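Long-range contacts in putative peptidyl-arginine deiminase family protein (Campylobacter jejuni subsp. jejuni serotype O:2, PDB 6B2W), which probably acts as an agmatine deiminase, hydrolysing agmatine to N-carbamoylputrescine and ammonia in polyamine biosynthesis: residues V50-Q55 against D72-E77; Y270-F275 against S320-C325. The protein carries 1 engineered substitution. All coordinates share one frame; numbering follows the deposited sequence.

Interaction 2 is a core contact and interaction 1 lies nearer the surface. All touching residues of interaction 2 are buried, and its centre is about 6 Å from the centre of the chain, while the centre of interaction 1 is about 20 Å out. The two centres are about 17 Å apart and the nearest atoms about 5 Å, without touching. Helix 37-52 is common ground: its C-terminal part and the loop after it form one side of interaction 1, and its Phe47 meets Val274 and Leu321 of interaction 2. The chemistry follows the depth. Residues 50-55 and 72-77 share a weak hydrogen bond and a long salt bridge. Residues 270-275 and 320-325 share two hydrogen bonds, one nearly straight, beside bound agmatine.

Interaction 1 of 2, residues V50-Q55 against D72-E77; sequences VVSEFQ and DIKNVE
Asn75 and Lys74 reach across to Ser52 and Glu53 where the last part of helix 37-52 and the following loop pass the loop leading into strand 76-80. The setting is a beta-alpha-beta arrangement in the guanidino-modifying enzyme fold. Helix 37-52 connects strand 19-25 to the parallel strand 56-61, and strand 76-80 lies beside 56-61 at the edge of that sheet.

The hydrogen bonding across the contact is modest. Asn75 ND2 gives a weak bond to Ser52 O, at 3.2 Å and a bent N-H...O angle of 125°. The Asn75 backbone also pairs with Val57, which joins this loop to strand 56-61. The Ser52 hydroxyl turns back to its own helix, where OG bonds to Lys49 O.

The charged contact is between two exposed residues. Glu53 OE1 and Lys74 NZ form a long salt bridge of 3.6 Å. The two side chains cross at about a right angle. The lysine chain bends at its third torsion (chi3 -77°), and Lys74 CE passes 3.7 Å from Ser52 O. Glu53 starts out away from the loop, but a bend at chi2 (-92°) brings its carboxylate back.

Van der Waals packing centres on Ser52, which is buried and points at the loop. Its CB lies 4.3 Å from CG2 of Val76, the first residue of strand 76-80. Ile73 turns its CG2 branch to the serine, 3.5 Å from Ser52 OG. Closer still, Ser52 CB rests 3.3 Å from the backbone oxygen of Lys74.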
loop_
_atom_site.group_PDB
_atom_site.type_symbol
_atom_site.label_atom_id
_atom_site.label_comp_id
_atom_site.label_asym_id
_atom_site.label_seq_id
_atom_site.Cartn_x
_atom_site.Cartn_y
_atom_site.Cartn_z
ATOM N N VAL A 50 -8.228 13.942 -7.649
ATOM C CA VAL A 50 -8.271 12.927 -8.699
ATOM C C VAL A 50 -9.113 11.729 -8.261
ATOM O O VAL A 50 -10.010 11.305 -8.990
ATOM C CB VAL A 50 -6.855 12.466 -9.102
ATOM C CG1 VAL A 50 -6.913 11.229 -9.989
ATOM C CG2 VAL A 50 -6.117 13.591 -9.815
ATOM N N VAL A 51 -8.835 11.198 -7.072
ATOM C CA VAL A 51 -9.575 10.042 -6.551
ATOM C C VAL A 51 -11.063 10.349 -6.367
ATOM O O VAL A 51 -11.913 9.538 -6.727
ATOM C CB VAL A 51 -8.991 9.539 -5.209
ATOM C CG1 VAL A 51 -9.884 8.469 -4.590
ATOM C CG2 VAL A 51 -7.585 8.990 -5.407
ATOM N N SER A 52 -11.368 11.524 -5.820
ATOM C CA SER A 52 -12.751 11.933 -5.524
ATOM C C SER A 52 -13.706 11.893 -6.721
ATOM O O SER A 52 -14.914 11.759 -6.545
ATOM C CB SER A 52 -12.764 13.341 -4.926
ATOM O OG SER A 52 -12.263 14.296 -5.847
ATOM N N GLU A 53 -13.164 12.025 -7.929
ATOM C CA GLU A 53 -13.949 11.909 -9.160
ATOM C C GLU A 53 -14.422 10.477 -9.452
ATOM O O GLU A 53 -15.283 10.280 -10.312
ATOM C CB GLU A 53 -13.134 12.416 -10.357
ATOM C CG GLU A 53 -12.792 13.902 -10.316
ATOM C CD GLU A 53 -13.820 14.775 -11.022
ATOM O OE1 GLU A 53 -15.013 14.754 -10.635
ATOM O OE2 GLU A 53 -13.424 15.495 -11.967
ATOM N N PHE A 54 -13.849 9.488 -8.761
ATOM C CA PHE A 54 -14.191 8.077 -8.978
ATOM C C PHE A 54 -14.874 7.388 -7.787
ATOM O O PHE A 54 -15.692 6.494 -7.982
ATOM C CB PHE A 54 -12.936 7.304 -9.369
ATOM C CG PHE A 54 -12.330 7.756 -10.663
ATOM C CD1 PHE A 54 -12.804 7.273 -11.874
ATOM C CD2 PHE A 54 -11.292 8.674 -10.672
ATOM C CE1 PHE A 54 -12.252 7.696 -13.071
ATOM C CE2 PHE A 54 -10.736 9.103 -11.864
ATOM C CZ PHE A 54 -11.216 8.612 -13.066
ATOM N N GLN A 55 -14.528 7.786 -6.565
ATOM C CA GLN A 55 -15.131 7.204 -5.368
ATOM C C GLN A 55 -14.895 8.093 -4.160
ATOM O O GLN A 55 -14.028 8.964 -4.185
ATOM C CB GLN A 55 -14.560 5.807 -5.094
ATOM C CG GLN A 55 -13.078 5.784 -4.751
ATOM C CD GLN A 55 -12.541 4.373 -4.552
ATOM O OE1 GLN A 55 -12.743 3.497 -5.395
ATOM N NE2 GLN A 55 -11.840 4.153 -3.442
ATOM N N ASP A 72 -13.773 22.209 -0.300
ATOM C CA ASP A 72 -14.673 22.289 -1.459
ATOM C C ASP A 72 -14.380 21.214 -2.510
ATOM O O ASP A 72 -14.322 21.500 -3.710
ATOM C CB ASP A 72 -14.615 23.693 -2.090
ATOM C CG ASP A 72 -15.544 24.694 -1.407
ATOM O OD1 ASP A 72 -16.485 24.274 -0.693
ATOM O OD2 ASP A 72 -15.335 25.913 -1.599
ATOM N N ILE A 73 -14.217 19.975 -2.055
ATOM C CA ILE A 73 -13.991 18.844 -2.948
ATOM C C ILE A 73 -15.133 17.847 -2.779
ATOM O O ILE A 73 -15.389 17.369 -1.673
ATOM C CB ILE A 73 -12.638 18.160 -2.666
ATOM C CG1 ILE A 73 -11.494 19.163 -2.846
ATOM C CG2 ILE A 73 -12.431 16.969 -3.594
ATOM C CD1 ILE A 73 -10.164 18.692 -2.299
ATOM N N LYS A 74 -15.820 17.554 -3.881
ATOM C CA LYS A 74 -16.902 16.563 -3.906
ATOM C C LYS A 74 -16.441 15.210 -3.362
ATOM O O LYS A 74 -15.275 14.852 -3.506
ATOM C CB LYS A 74 -17.431 16.385 -5.337
ATOM C CG LYS A 74 -16.378 15.940 -6.356
ATOM C CD LYS A 74 -16.989 15.470 -7.672
ATOM C CE LYS A 74 -17.587 14.072 -7.568
ATOM N NZ LYS A 74 -17.867 13.479 -8.907
ATOM N N ASN A 75 -17.362 14.471 -2.741
ATOM C CA ASN A 75 -17.100 13.110 -2.249
ATOM C C ASN A 75 -15.941 13.002 -1.262
ATOM O O ASN A 75 -15.176 12.038 -1.304
ATOM C CB ASN A 75 -16.835 12.149 -3.417
ATOM C CG ASN A 75 -18.000 12.051 -4.373
ATOM O OD1 ASN A 75 -19.050 12.662 -4.166
ATOM N ND2 ASN A 75 -17.822 11.267 -5.430
ATOM N N VAL A 76 -15.804 13.988 -0.383
ATOM C CA VAL A 76 -14.769 13.951 0.639
ATOM C C VAL A 76 -15.418 14.063 2.008
ATOM O O VAL A 76 -16.252 14.938 2.237
ATOM C CB VAL A 76 -13.729 15.075 0.452
ATOM C CG1 VAL A 76 -12.661 15.015 1.537
ATOM C CG2 VAL A 76 -13.078 14.967 -0.919
ATOM N N GLU A 77 -15.033 13.159 2.904
ATOM C CA GLU A 77 -15.492 13.173 4.284
ATOM C C GLU A 77 -14.284 13.294 5.200
ATOM O O GLU A 77 -13.149 13.061 4.783
ATOM C CB GLU A 77 -16.284 11.902 4.595
ATOM C CG GLU A 77 -17.605 11.802 3.841
ATOM C CD GLU A 77 -18.313 10.475 4.045
ATOM O OE1 GLU A 77 -17.888 9.691 4.919
ATOM O OE2 GLU A 77 -19.300 10.212 3.326
#

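Interaction 2 of 2, residues Y270-F275 against S320-C325; sequences YANFVF and SLHSSC. Engineered in segment 320-325: Ser323 (natural residue Cys). With AG2 (agmatine), chain C.
The side-chain amide of Asn272 stands almost perpendicular to the imidazole of His322, with their planes 86° apart. The contact lies in the core of the guanidino-modifying enzyme fold, at the agmatine pocket. Asn272 is the centre of an inverse gamma turn just before strand 274-276. Facing it are residues 321-323, which have helical backbone angles.

Asn272 grips this turn with both of its oxygens. Asn272 O accepts from His322 N at 3.0 Å, with the donor well above the carbonyl plane. Asn272 OD1 accepts from Ser323 N, also at 3.0 Å, in a nearly straight bond (170°) tilted moderately from the amide plane. The other end of the amide is held too, because ND2 bonds to Asp209 O. The rotation of the amide is thus fixed from both ends.

His322 points at the other segment, and with CG anti to the backbone N (chi1 -170°) its CD2 lies beside Phe273 O and Val274. Asn272 ND2 and Val274 CB lie near the ring plane, at its edge. Phe273 O approaches His322 CD2 obliquely, at 3.1 Å, and also bonds to Arg213. Both ring nitrogens are engaged, ND1 with Asp209 and NE2 with Glu15. These partners hold the ring in one orientation.

Beyond the ring, Val274 CG2 packs on Cys325 SG at 3.8 Å. Within segment 320-325, Ser324 OG donates to Ser320 O at 3.0 Å, closing the turn on itself.

Ser323 is an engineered residue, cysteine in the natural protein. It belongs to the agmatine pocket. Ser323 CB comes within 3.1 Å of the guanidinium NH2 of agmatine, and Ser323 OG lies 3.2 Å from the same NH2.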
loop_
_atom_site.group_PDB
_atom_site.type_symbol
_atom_site.label_atom_id
_atom_site.label_comp_id
_atom_site.label_asym_id
_atom_site.label_seq_id
_atom_site.Cartn_x
_atom_site.Cartn_y
_atom_site.Cartn_z
ATOM N N TYR A 270 7.538 2.929 -9.401
ATOM C CA TYR A 270 6.242 2.992 -10.077
ATOM C C TYR A 270 5.279 1.914 -9.581
ATOM O O TYR A 270 4.091 1.963 -9.887
ATOM C CB TYR A 270 6.420 2.891 -11.593
ATOM C CG TYR A 270 7.124 4.092 -12.189
ATOM C CD1 TYR A 270 6.510 5.336 -12.210
ATOM C CD2 TYR A 270 8.403 3.987 -12.719
ATOM C CE1 TYR A 270 7.143 6.443 -12.748
ATOM C CE2 TYR A 270 9.046 5.086 -13.262
ATOM C CZ TYR A 270 8.413 6.313 -13.276
ATOM O OH TYR A 270 9.059 7.400 -13.815
ATOM N N ALA A 271 5.789 0.954 -8.808
ATOM C CA ALA A 271 4.967 -0.119 -8.244
ATOM C C ALA A 271 4.024 0.363 -7.151
ATOM O O ALA A 271 3.065 -0.332 -6.811
ATOM C CB ALA A 271 5.852 -1.230 -7.700
ATOM N N ASN A 272 4.284 1.548 -6.601
ATOM C CA ASN A 272 3.476 2.083 -5.505
ATOM C C ASN A 272 2.229 2.830 -6.008
ATOM O O ASN A 272 1.931 3.932 -5.548
ATOM C CB ASN A 272 4.347 2.989 -4.623
ATOM C CG ASN A 272 3.916 2.990 -3.169
ATOM O OD1 ASN A 272 3.320 3.947 -2.682
ATOM N ND2 ASN A 272 4.217 1.913 -2.466
ATOM N N PHE A 273 1.505 2.211 -6.944
ATOM C CA PHE A 273 0.234 2.741 -7.463
ATOM C C PHE A 273 -0.958 2.225 -6.652
ATOM O O PHE A 273 -0.798 1.363 -5.789
ATOM C CB PHE A 273 0.051 2.380 -8.947
ATOM C CG PHE A 273 0.288 0.921 -9.271
ATOM C CD1 PHE A 273 -0.484 -0.084 -8.691
ATOM C CD2 PHE A 273 1.274 0.556 -10.184
ATOM C CE1 PHE A 273 -0.265 -1.417 -9.001
ATOM C CE2 PHE A 273 1.495 -0.776 -10.498
ATOM C CZ PHE A 273 0.727 -1.763 -9.903
ATOM N N VAL A 274 -2.153 2.734 -6.940
ATOM C CA VAL A 274 -3.353 2.296 -6.224
ATOM C C VAL A 274 -4.599 2.216 -7.109
ATOM O O VAL A 274 -4.938 3.164 -7.827
ATOM C CB VAL A 274 -3.647 3.194 -5.000
ATOM C CG1 VAL A 274 -3.681 4.663 -5.387
ATOM C CG2 VAL A 274 -4.952 2.776 -4.325
ATOM N N PHE A 275 -5.278 1.074 -7.033
ATOM C CA PHE A 275 -6.543 0.886 -7.722
ATOM C C PHE A 275 -7.647 1.579 -6.945
ATOM O O PHE A 275 -7.719 1.476 -5.723
ATOM C CB PHE A 275 -6.901 -0.596 -7.846
ATOM C CG PHE A 275 -6.113 -1.339 -8.885
ATOM C CD1 PHE A 275 -4.911 -1.946 -8.563
ATOM C CD2 PHE A 275 -6.597 -1.464 -10.179
ATOM C CE1 PHE A 275 -4.194 -2.648 -9.515
ATOM C CE2 PHE A 275 -5.887 -2.163 -11.136
ATOM C CZ PHE A 275 -4.684 -2.758 -10.804
ATOM N N SER A 320 5.300 6.406 -1.155
ATOM C CA SER A 320 4.641 7.011 -2.308
ATOM C C SER A 320 3.117 6.880 -2.181
ATOM O O SER A 320 2.598 6.779 -1.069
ATOM C CB SER A 320 5.176 6.393 -3.599
ATOM O OG SER A 320 4.803 7.156 -4.730
ATOM N N LEU A 321 2.402 6.883 -3.305
ATOM C CA LEU A 321 0.939 7.008 -3.288
ATOM C C LEU A 321 0.240 5.860 -2.578
ATOM O O LEU A 321 -0.612 6.093 -1.720
ATOM C CB LEU A 321 0.382 7.140 -4.711
ATOM C CG LEU A 321 0.806 8.373 -5.518
ATOM C CD1 LEU A 321 0.130 8.353 -6.880
ATOM C CD2 LEU A 321 0.479 9.667 -4.790
ATOM N N HIS A 322 0.599 4.630 -2.932
ATOM C CA HIS A 322 -0.014 3.442 -2.327
ATOM C C HIS A 322 0.210 3.415 -0.817
ATOM O O HIS A 322 -0.711 3.153 -0.049
ATOM C CB HIS A 322 0.551 2.172 -2.956
ATOM C CG HIS A 322 -0.179 0.927 -2.570
ATOM N ND1 HIS A 322 0.374 -0.029 -1.748
ATOM C CD2 HIS A 322 -1.414 0.478 -2.892
ATOM C CE1 HIS A 322 -0.487 -1.017 -1.584
ATOM N NE2 HIS A 322 -1.580 -0.733 -2.268
ATOM N N SER A 323 1.442 3.696 -0.408
ATOM C CA SER A 323 1.802 3.869 0.998
ATOM C C SER A 323 0.914 4.866 1.762
ATOM O O SER A 323 0.678 4.708 2.958
ATOM C CB SER A 323 3.243 4.363 1.077
ATOM O OG SER A 323 4.136 3.467 0.428
ATOM N N SER A 324 0.446 5.901 1.071
ATOM C CA SER A 324 -0.309 6.982 1.699
ATOM C C SER A 324 -1.824 6.794 1.667
ATOM O O SER A 324 -2.560 7.749 1.888
ATOM C CB SER A 324 0.044 8.308 1.026
ATOM O OG SER A 324 1.443 8.516 1.038
ATOM N N CYS A 325 -2.303 5.581 1.400
ATOM C CA CYS A 325 -3.743 5.342 1.389
ATOM C C CYS A 325 -4.116 3.902 1.737
ATOM O O CYS A 325 -3.265 3.012 1.754
ATOM C CB CYS A 325 -4.332 5.730 0.030
ATOM S SG CYS A 325 -3.700 4.778 -1.370
HETATM N N AG2 C . 8.816 7.715 7.839
HETATM C CA AG2 C . 9.331 6.599 7.038
HETATM C CB AG2 C . 8.200 5.666 6.600
HETATM C CG AG2 C . 8.318 5.324 5.110
HETATM C CD AG2 C . 6.982 4.798 4.591
HETATM N NE AG2 C . 7.101 3.394 4.168
HETATM C CZ AG2 C . 6.094 2.690 3.640
HETATM N NH1 AG2 C . 6.275 1.425 3.277
HETATM N NH2 AG2 C . 4.884 3.229 3.484
#